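Local coordinates for Alpha/beta hydrolase fold protein (PDB 4G9E) that hydrolyses the lactone ring of N-acyl homoserine lactones, bacterial quorum-sensing signals, and is captured here with the ring-opened N-butanoyl-L-homoserine bound, at residues R18-E23 / W52-P57; L91-A96 / A113-M118; A96-W101 / R119-T124. One frame throughout, in Å; residues are numbered along the deposited sequence.

Contact 1: residues R18-E23 / W52-P57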
loop_
_atom_site.group_PDB
_atom_site.type_symbol
_atom_site.label_atom_id
_atom_site.label_comp_id
_atom_site.label_asym_id
_atom_site.label_seq_id
_atom_site.Cartn_x
_atom_site.Cartn_y
_atom_site.Cartn_z
ATOM N N ARG A 18 4.797 11.173 7.616
ATOM C CA ARG A 18 5.478 10.740 8.833
ATOM C C ARG A 18 6.790 10.117 8.425
ATOM O O ARG A 18 6.825 9.324 7.489
ATOM C CB ARG A 18 4.655 9.678 9.554
ATOM C CG ARG A 18 3.313 10.153 10.023
ATOM C CD ARG A 18 2.411 8.986 10.373
ATOM N NE ARG A 18 1.035 9.442 10.493
ATOM C CZ ARG A 18 0.234 9.658 9.453
ATOM N NH1 ARG A 18 0.667 9.446 8.217
ATOM N NH2 ARG A 18 -1.005 10.087 9.652
ATOM N N GLU A 19 7.862 10.454 9.133
ATOM C CA GLU A 19 9.159 9.859 8.852
ATOM C C GLU A 19 9.830 9.414 10.138
ATOM O O GLU A 19 9.820 10.127 11.145
ATOM C CB GLU A 19 10.089 10.846 8.148
ATOM C CG GLU A 19 9.580 11.338 6.814
ATOM C CD GLU A 19 10.575 12.227 6.097
ATOM O OE1 GLU A 19 11.759 11.848 6.008
ATOM O OE2 GLU A 19 10.178 13.308 5.624
ATOM N N SER A 20 10.428 8.232 10.103
ATOM C CA SER A 20 11.293 7.812 11.192
ATOM C C SER A 20 12.655 8.501 11.060
ATOM O O SER A 20 12.942 9.147 10.049
ATOM C CB SER A 20 11.466 6.296 11.184
ATOM O OG SER A 20 12.336 5.893 10.140
ATOM N N GLU A 21 13.489 8.365 12.087
ATOM C CA GLU A 21 14.813 8.982 12.083
ATOM C C GLU A 21 15.918 8.010 11.679
ATOM O O GLU A 21 17.093 8.288 11.876
ATOM C CB GLU A 21 15.111 9.644 13.433
ATOM C CG GLU A 21 14.201 10.837 13.704
ATOM C CD GLU A 21 14.519 11.561 14.996
ATOM O OE1 GLU A 21 14.889 10.892 15.982
ATOM O OE2 GLU A 21 14.389 12.805 15.022
ATOM N N GLY A 22 15.545 6.877 11.093
ATOM C CA GLY A 22 16.533 5.929 10.613
ATOM C C GLY A 22 17.504 6.544 9.622
ATOM O O GLY A 22 17.113 7.344 8.768
ATOM N N GLU A 23 18.770 6.158 9.742
ATOM C CA GLU A 23 19.846 6.669 8.895
ATOM C C GLU A 23 19.998 5.889 7.599
ATOM O O GLU A 23 20.709 6.320 6.696
ATOM C CB GLU A 23 21.181 6.595 9.637
ATOM C CG GLU A 23 21.348 7.595 10.750
ATOM C CD GLU A 23 22.708 7.485 11.412
ATOM O OE1 GLU A 23 23.313 6.391 11.371
ATOM O OE2 GLU A 23 23.177 8.496 11.970
ATOM N N TRP A 52 16.037 2.085 9.121
ATOM C CA TRP A 52 15.790 2.626 7.798
ATOM C C TRP A 52 14.914 3.856 7.897
ATOM O O TRP A 52 14.173 4.023 8.864
ATOM C CB TRP A 52 15.152 1.544 6.924
ATOM C CG TRP A 52 16.126 0.449 6.534
ATOM C CD1 TRP A 52 17.177 0.571 5.666
ATOM C CD2 TRP A 52 16.133 -0.921 6.984
ATOM N NE1 TRP A 52 17.844 -0.626 5.563
ATOM C CE2 TRP A 52 17.212 -1.559 6.343
ATOM C CE3 TRP A 52 15.324 -1.670 7.853
ATOM C CZ2 TRP A 52 17.500 -2.906 6.536
ATOM C CZ3 TRP A 52 15.621 -3.009 8.050
ATOM C CH2 TRP A 52 16.705 -3.610 7.402
ATOM N N ARG A 53 15.019 4.732 6.901
ATOM C CA ARG A 53 14.197 5.932 6.869
ATOM C C ARG A 53 12.812 5.572 6.340
ATOM O O ARG A 53 12.589 5.508 5.133
ATOM C CB ARG A 53 14.855 7.003 6.005
ATOM C CG ARG A 53 14.086 8.304 5.943
ATOM C CD ARG A 53 14.850 9.305 5.107
ATOM N NE ARG A 53 14.209 10.612 5.063
ATOM C CZ ARG A 53 14.762 11.675 4.490
ATOM N NH1 ARG A 53 15.951 11.561 3.916
ATOM N NH2 ARG A 53 14.133 12.842 4.483
ATOM N N VAL A 54 11.890 5.309 7.257
ATOM C CA VAL A 54 10.535 4.925 6.886
ATOM C C VAL A 54 9.694 6.179 6.668
ATOM O O VAL A 54 9.659 7.068 7.523
ATOM C CB VAL A 54 9.894 4.043 7.968
ATOM C CG1 VAL A 54 8.432 3.760 7.646
ATOM C CG2 VAL A 54 10.675 2.742 8.116
ATOM N N ILE A 55 9.040 6.244 5.509
ATOM C CA ILE A 55 8.226 7.385 5.105
ATOM C C ILE A 55 6.813 6.874 4.889
ATOM O O ILE A 55 6.597 6.011 4.044
ATOM C CB ILE A 55 8.771 7.983 3.798
ATOM C CG1 ILE A 55 10.242 8.381 3.973
ATOM C CG2 ILE A 55 7.919 9.161 3.353
ATOM C CD1 ILE A 55 10.988 8.613 2.687
ATOM N N ALA A 56 5.863 7.392 5.668
ATOM C CA ALA A 56 4.484 6.897 5.652
ATOM C C ALA A 56 3.516 8.059 5.498
ATOM O O ALA A 56 3.068 8.631 6.492
ATOM C CB ALA A 56 4.175 6.113 6.926
ATOM N N PRO A 57 3.212 8.434 4.247
ATOM C CA PRO A 57 2.303 9.559 4.011
ATOM C C PRO A 57 0.847 9.150 4.115
ATOM O O PRO A 57 0.518 7.976 4.227
ATOM C CB PRO A 57 2.596 9.966 2.561
ATOM C CG PRO A 57 3.753 9.155 2.110
ATOM C CD PRO A 57 3.819 7.945 3.001
HETATM O O HOH W 1 11.974 15.017 4.844
#
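Glu-19 and Arg-53 form a side-on salt bridge in which two guanidinium nitrogens converge on a single carboxylate oxygen. Arg-53 NE lies 2.9 Å from Glu-19 OE1 and meets it nearly along its C-O bond, while NH2 of the same arginine meets the syn lone pair of that oxygen. The two planar groups are 18° apart, and one water bridges Glu-19 OE2 to Arg-53 NH2, its bond to the arginine being weak. With CG anti to the backbone N (chi1 -178°) and every later torsion extended, the Arg-53 chain stands off the strand on the side of Ile-55, which brings its NE edge against the acid. A glutamine in place of Glu-19 would probably leave the Arg-53 guanidinium without the charge that now neutralises it. Strands 13-19 and 52-57 run antiparallel here, within the first half of the central sheet of the alpha/beta hydrolase fold; Glu-19 and Ile-55 are a non-hydrogen-bonded pair, their CA atoms 4.6 Å apart. Ser-20 N donates to Val-54 O at 2.9 Å. In return Ser-20 OG accepts from Val-54 N at 3.0 Å, a side chain taking the acceptor's place opposite Val-54 N, and it also bonds Gly-49 O. Ala-56 O receives Arg-18 N and Arg-18 NH1 from opposite faces of its carbonyl plane, NH1 of Arg-18 lying 3.1 Å from Ala-56 O. Asp-58 pairs with the NH2 of the same guanidinium in a salt bridge.

Contact 2: residues L91-A96 / A113-M118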
loop_
_atom_site.group_PDB
_atom_site.type_symbol
_atom_site.label_atom_id
_atom_site.label_comp_id
_atom_site.label_asym_id
_atom_site.label_seq_id
_atom_site.Cartn_x
_atom_site.Cartn_y
_atom_site.Cartn_z
ATOM N N LEU A 91 10.457 15.428 -1.449
ATOM C CA LEU A 91 11.325 14.932 -0.392
ATOM C C LEU A 91 12.748 14.701 -0.890
ATOM O O LEU A 91 13.661 14.480 -0.091
ATOM C CB LEU A 91 10.777 13.631 0.196
ATOM C CG LEU A 91 9.430 13.688 0.911
ATOM C CD1 LEU A 91 9.080 12.302 1.447
ATOM C CD2 LEU A 91 9.462 14.707 2.034
ATOM N N GLY A 92 12.932 14.732 -2.207
ATOM C CA GLY A 92 14.246 14.574 -2.805
ATOM C C GLY A 92 14.812 13.165 -2.757
ATOM O O GLY A 92 16.032 12.994 -2.683
ATOM N N ILE A 93 13.938 12.162 -2.811
ATOM C CA ILE A 93 14.342 10.763 -2.688
ATOM C C ILE A 93 13.855 9.966 -3.890
ATOM O O ILE A 93 12.655 9.754 -4.047
ATOM C CB ILE A 93 13.770 10.147 -1.406
ATOM C CG1 ILE A 93 14.306 10.898 -0.189
ATOM C CG2 ILE A 93 14.102 8.659 -1.321
ATOM C CD1 ILE A 93 13.648 10.492 1.102
ATOM N N ALA A 94 14.779 9.504 -4.722
ATOM C CA ALA A 94 14.421 8.840 -5.973
ATOM C C ALA A 94 14.522 7.314 -5.922
ATOM O O ALA A 94 14.007 6.633 -6.807
ATOM C CB ALA A 94 15.272 9.383 -7.114
ATOM N N ASP A 95 15.175 6.774 -4.895
ATOM C CA ASP A 95 15.519 5.350 -4.885
ATOM C C ASP A 95 14.972 4.577 -3.692
ATOM O O ASP A 95 15.590 3.621 -3.215
ATOM C CB ASP A 95 17.035 5.174 -4.973
ATOM C CG ASP A 95 17.760 5.762 -3.782
ATOM O OD1 ASP A 95 17.133 6.479 -2.974
ATOM O OD2 ASP A 95 18.976 5.513 -3.660
ATOM N N ALA A 96 13.806 4.976 -3.210
ATOM C CA ALA A 96 13.181 4.241 -2.124
ATOM C C ALA A 96 12.848 2.821 -2.544
ATOM O O ALA A 96 12.556 2.541 -3.713
ATOM C CB ALA A 96 11.926 4.946 -1.662
ATOM N N ALA A 113 6.309 2.634 -13.336
ATOM C CA ALA A 113 6.596 3.415 -14.534
ATOM C C ALA A 113 6.990 4.859 -14.233
ATOM O O ALA A 113 7.643 5.509 -15.044
ATOM C CB ALA A 113 5.393 3.401 -15.448
ATOM N N ARG A 114 6.566 5.365 -13.086
ATOM C CA ARG A 114 6.710 6.769 -12.729
ATOM C C ARG A 114 7.926 7.072 -11.866
ATOM O O ARG A 114 8.337 8.223 -11.766
ATOM C CB ARG A 114 5.454 7.232 -11.989
ATOM C CG ARG A 114 4.198 7.191 -12.848
ATOM C CD ARG A 114 2.946 7.486 -12.028
ATOM N NE ARG A 114 1.814 7.718 -12.914
ATOM C CZ ARG A 114 1.071 6.765 -13.463
ATOM N NH1 ARG A 114 1.291 5.490 -13.184
ATOM N NH2 ARG A 114 0.088 7.095 -14.293
ATOM N N TYR A 115 8.470 6.033 -11.236
ATOM C CA TYR A 115 9.482 6.160 -10.194
ATOM C C TYR A 115 10.578 5.153 -10.525
ATOM O O TYR A 115 10.697 4.108 -9.889
ATOM C CB TYR A 115 8.828 5.880 -8.840
ATOM C CG TYR A 115 9.656 6.230 -7.623
ATOM C CD1 TYR A 115 9.980 7.550 -7.323
ATOM C CD2 TYR A 115 10.087 5.242 -6.749
ATOM C CE1 TYR A 115 10.738 7.872 -6.203
ATOM C CE2 TYR A 115 10.838 5.557 -5.619
ATOM C CZ TYR A 115 11.157 6.868 -5.351
ATOM O OH TYR A 115 11.898 7.167 -4.231
ATOM N N PRO A 116 11.372 5.471 -11.556
ATOM C CA PRO A 116 12.227 4.493 -12.234
ATOM C C PRO A 116 13.391 3.966 -11.404
ATOM O O PRO A 116 13.911 2.903 -11.727
ATOM C CB PRO A 116 12.746 5.274 -13.455
ATOM C CG PRO A 116 12.673 6.702 -13.040
ATOM C CD PRO A 116 11.413 6.782 -12.231
ATOM N N GLU A 117 13.783 4.675 -10.368
ATOM C CA GLU A 117 14.912 4.219 -9.537
ATOM C C GLU A 117 14.457 3.454 -8.277
ATOM O O GLU A 117 15.281 3.142 -7.403
ATOM C CB GLU A 117 15.835 5.378 -9.194
ATOM C CG GLU A 117 16.621 5.915 -10.392
ATOM C CD GLU A 117 17.793 4.972 -10.871
ATOM O OE1 GLU A 117 18.044 3.874 -10.279
ATOM O OE2 GLU A 117 18.467 5.341 -11.873
ATOM N N MET A 118 13.162 3.121 -8.233
ATOM C CA MET A 118 12.634 2.278 -7.164
ATOM C C MET A 118 13.528 1.058 -7.001
ATOM O O MET A 118 13.818 0.368 -7.977
ATOM C CB MET A 118 11.220 1.824 -7.522
ATOM C CG MET A 118 10.412 1.360 -6.323
ATOM S SD MET A 118 8.827 0.603 -6.730
ATOM C CE MET A 118 7.966 1.970 -7.510
HETATM O O HOH W 2 12.791 7.048 -9.253
#
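Tyr-115 is sent across to residues 93-96 by a chi1 of -168°, which sets its CG opposite the backbone N, and a chi2 of 66° turns the ring so that one face lies under the Ala-94 carbonyl. Its hydroxyl thereby arrives between two backbone groups of the facing loop. Tyr-115 OH donates to Ile-93 O at 2.7 Å, coming from above the carbonyl plane, and accepts from Ala-96 N at 3.1 Å with an N-H...O angle of 163°. Ala-94 O stands 3.2 Å above the ring plane, offset toward the rim near CZ. It is not hydrogen-bonded to the hydroxyl; a water takes it instead, donating to Ala-94 O at 2.8 Å and accepting from Glu-117 N. Ala-96 CB lies 3.4 Å from Tyr-115 OH and also touches the ring at CE2.

The second loop is shaped by a type I beta turn from Tyr-115 to Met-118, closed by Met-118 N bonding back to Tyr-115 O. That turn brings Glu-117 CB to 3.3 Å from Ala-94 O, and its own carbonyl, Glu-117 O, receives a CA-H...O contact from Asp-95 CA. These loops lead into strands 97-101 and 120-124, at the N-terminal ends of two neighbouring inner strands, where helices 77-91 and 103-111 hand over to them; Met-88 of helix 77-91 also packs on Tyr-115. One phenol, donor and acceptor at once, thus satisfies two backbone groups three residues apart, which is likely to hold the Ile-93 to Ala-96 backbone in place where no strand pairing is present.

Contact 3: residues A96-W101 / R119-T124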
loop_
_atom_site.group_PDB
_atom_site.type_symbol
_atom_site.label_atom_id
_atom_site.label_comp_id
_atom_site.label_asym_id
_atom_site.label_seq_id
_atom_site.Cartn_x
_atom_site.Cartn_y
_atom_site.Cartn_z
ATOM N N ALA A 96 13.806 4.976 -3.210
ATOM C CA ALA A 96 13.181 4.241 -2.124
ATOM C C ALA A 96 12.848 2.821 -2.544
ATOM O O ALA A 96 12.556 2.541 -3.713
ATOM C CB ALA A 96 11.926 4.946 -1.662
ATOM N N VAL A 97 12.882 1.927 -1.565
ATOM C CA VAL A 97 12.111 0.692 -1.641
ATOM C C VAL A 97 10.672 1.073 -1.312
ATOM O O VAL A 97 10.444 1.940 -0.468
ATOM C CB VAL A 97 12.636 -0.355 -0.621
ATOM C CG1 VAL A 97 11.780 -1.620 -0.629
ATOM C CG2 VAL A 97 14.100 -0.685 -0.912
ATOM N N VAL A 98 9.706 0.461 -1.995
ATOM C CA VAL A 98 8.297 0.764 -1.743
ATOM C C VAL A 98 7.597 -0.458 -1.173
ATOM O O VAL A 98 7.735 -1.560 -1.702
ATOM C CB VAL A 98 7.582 1.268 -3.020
ATOM C CG1 VAL A 98 6.090 1.499 -2.753
ATOM C CG2 VAL A 98 8.263 2.542 -3.507
ATOM N N PHE A 99 6.869 -0.250 -0.079
ATOM C CA PHE A 99 5.949 -1.242 0.446
ATOM C C PHE A 99 4.537 -0.704 0.256
ATOM O O PHE A 99 4.223 0.385 0.732
ATOM C CB PHE A 99 6.187 -1.511 1.939
ATOM C CG PHE A 99 5.083 -2.307 2.560
ATOM C CD1 PHE A 99 4.963 -3.654 2.283
ATOM C CD2 PHE A 99 4.106 -1.694 3.338
ATOM C CE1 PHE A 99 3.916 -4.395 2.806
ATOM C CE2 PHE A 99 3.057 -2.431 3.867
ATOM C CZ PHE A 99 2.962 -3.779 3.598
ATOM N N GLY A 100 3.685 -1.468 -0.419
ATOM C CA GLY A 100 2.310 -1.048 -0.616
ATOM C C GLY A 100 1.343 -2.040 -0.010
ATOM O O GLY A 100 1.390 -3.234 -0.321
ATOM N N TRP A 101 0.463 -1.527 0.841
ATOM C CA TRP A 101 -0.557 -2.329 1.495
ATOM C C TRP A 101 -1.886 -2.178 0.759
ATOM O O TRP A 101 -2.517 -1.119 0.817
ATOM C CB TRP A 101 -0.719 -1.893 2.952
ATOM C CG TRP A 101 -1.821 -2.610 3.657
ATOM C CD1 TRP A 101 -2.159 -3.928 3.525
ATOM C CD2 TRP A 101 -2.746 -2.043 4.587
ATOM N NE1 TRP A 101 -3.253 -4.209 4.319
ATOM C CE2 TRP A 101 -3.623 -3.071 4.987
ATOM C CE3 TRP A 101 -2.900 -0.772 5.139
ATOM C CZ2 TRP A 101 -4.649 -2.861 5.907
ATOM C CZ3 TRP A 101 -3.922 -0.564 6.049
ATOM C CH2 TRP A 101 -4.787 -1.599 6.419
ATOM N N ARG A 119 13.938 0.763 -5.774
ATOM C CA ARG A 119 14.873 -0.339 -5.590
ATOM C C ARG A 119 14.200 -1.687 -5.404
ATOM O O ARG A 119 14.833 -2.726 -5.547
ATOM C CB ARG A 119 15.883 -0.033 -4.492
ATOM C CG ARG A 119 16.984 0.862 -5.056
ATOM C CD ARG A 119 18.170 1.035 -4.157
ATOM N NE ARG A 119 17.926 2.059 -3.156
ATOM C CZ ARG A 119 18.824 2.432 -2.252
ATOM N NH1 ARG A 119 20.025 1.864 -2.242
ATOM N NH2 ARG A 119 18.527 3.371 -1.367
ATOM N N GLY A 120 12.908 -1.667 -5.102
ATOM C CA GLY A 120 12.128 -2.879 -4.975
ATOM C C GLY A 120 10.719 -2.489 -4.589
ATOM O O GLY A 120 10.505 -1.381 -4.097
ATOM N N LEU A 121 9.775 -3.402 -4.799
ATOM C CA LEU A 121 8.383 -3.197 -4.409
ATOM C C LEU A 121 7.901 -4.426 -3.668
ATOM O O LEU A 121 7.996 -5.531 -4.205
ATOM C CB LEU A 121 7.520 -3.002 -5.658
ATOM C CG LEU A 121 6.005 -2.971 -5.447
ATOM C CD1 LEU A 121 5.607 -1.767 -4.626
ATOM C CD2 LEU A 121 5.294 -2.944 -6.796
ATOM N N MET A 122 7.394 -4.242 -2.448
ATOM C CA MET A 122 6.721 -5.325 -1.728
ATOM C C MET A 122 5.235 -5.006 -1.676
ATOM O O MET A 122 4.861 -3.886 -1.328
ATOM C CB MET A 122 7.272 -5.488 -0.305
ATOM C CG MET A 122 6.533 -6.574 0.491
ATOM S SD MET A 122 7.159 -6.839 2.159
ATOM C CE MET A 122 8.674 -7.714 1.776
ATOM N N ILE A 123 4.412 -5.989 -2.029
ATOM C CA ILE A 123 2.961 -5.825 -2.014
ATOM C C ILE A 123 2.307 -6.848 -1.094
ATOM O O ILE A 123 2.603 -8.054 -1.149
ATOM C CB ILE A 123 2.360 -5.871 -3.439
ATOM C CG1 ILE A 123 2.697 -7.183 -4.160
ATOM C CG2 ILE A 123 2.838 -4.665 -4.249
ATOM C CD1 ILE A 123 1.999 -7.345 -5.515
ATOM N N THR A 124 1.425 -6.338 -0.238
ATOM C CA THR A 124 0.725 -7.126 0.760
ATOM C C THR A 124 -0.747 -6.772 0.672
ATOM O O THR A 124 -1.111 -5.595 0.712
ATOM C CB THR A 124 1.252 -6.783 2.166
ATOM O OG1 THR A 124 2.589 -7.280 2.303
ATOM C CG2 THR A 124 0.362 -7.364 3.268
#
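Val-98 and Gly-100 of strand 97-101 each use both backbone N and O toward strand 120-124, the pattern of a parallel pair. Val-98 N donates to Gly-120 O at 2.9 Å with an N-H...O angle of 175°, and Val-98 O takes Met-122 N at 2.8 Å. Gly-100 N then bonds Met-122 O, also at 2.8 Å, and Gly-100 O accepts from Thr-124 N at 3.1 Å. Ahead of the strands, Ala-96 O accepts from Arg-119 N. The intervening residues Val-97, Phe-99 and Trp-101 turn their backbones to strand 24-30 on the other side, while Gly-120 N is buried without a partner.

The strand axes are 4.7 Å apart and 14° from parallel, joined by helix 103-111 in a beta-alpha-beta crossover. On one face, Phe-99 and Met-122 cross obliquely, CD1 of the ring 3.8 Å from Met-122 CG; the sulfur makes a Met-aromatic contact, oblique to the ring. A chi1 of 168°, CG opposite the backbone N, sends the Phe-99 ring edge-on to Thr-124 OG1, 3.2 Å from Phe-99 CE1, but that hydroxyl has its hydrogen bond to Val-214 O of strand 211-216. On the opposite face Val-98 CG1 packs against Leu-121 CD1.

Trp-101 carries the pair to the pocket: its NE1 bonds His-248 O, and its ring meets that of His-248. Gly-100 opens a GxSxG sequence consistent with a nucleophile elbow, after which Ser-102 would be the nucleophile of a probable Ser-His-Glu triad. The bonds at both N and O of Gly-100 would probably hold the strand end steady where the presumed elbow begins.

In the fold
Contacts 2 and 3 follow one another along two runs of chain, 91-101 and 113-124, and share Ala-96: the loops joined by Tyr-115 feed directly into the parallel strands. Their seam is tied by a salt bridge, Asp-95 OD2 to Arg-119 NH2 at 3.2 Å, and by Met-118 CG packing on Val-98 CG2 at 3.7 Å. Contact 1 joins contact 2 through apolar side chains, with Ile-55 CD1 3.6 Å from Ile-93 CD1. Contacts 1 and 3 belong to one sheet but do not touch, their nearest atoms about 6 Å apart, strand 24-30 lying between. Contact 3 approaches the bound N-butanoyl-L-homoserine, the Trp-101 side chain being about 5 Å from it.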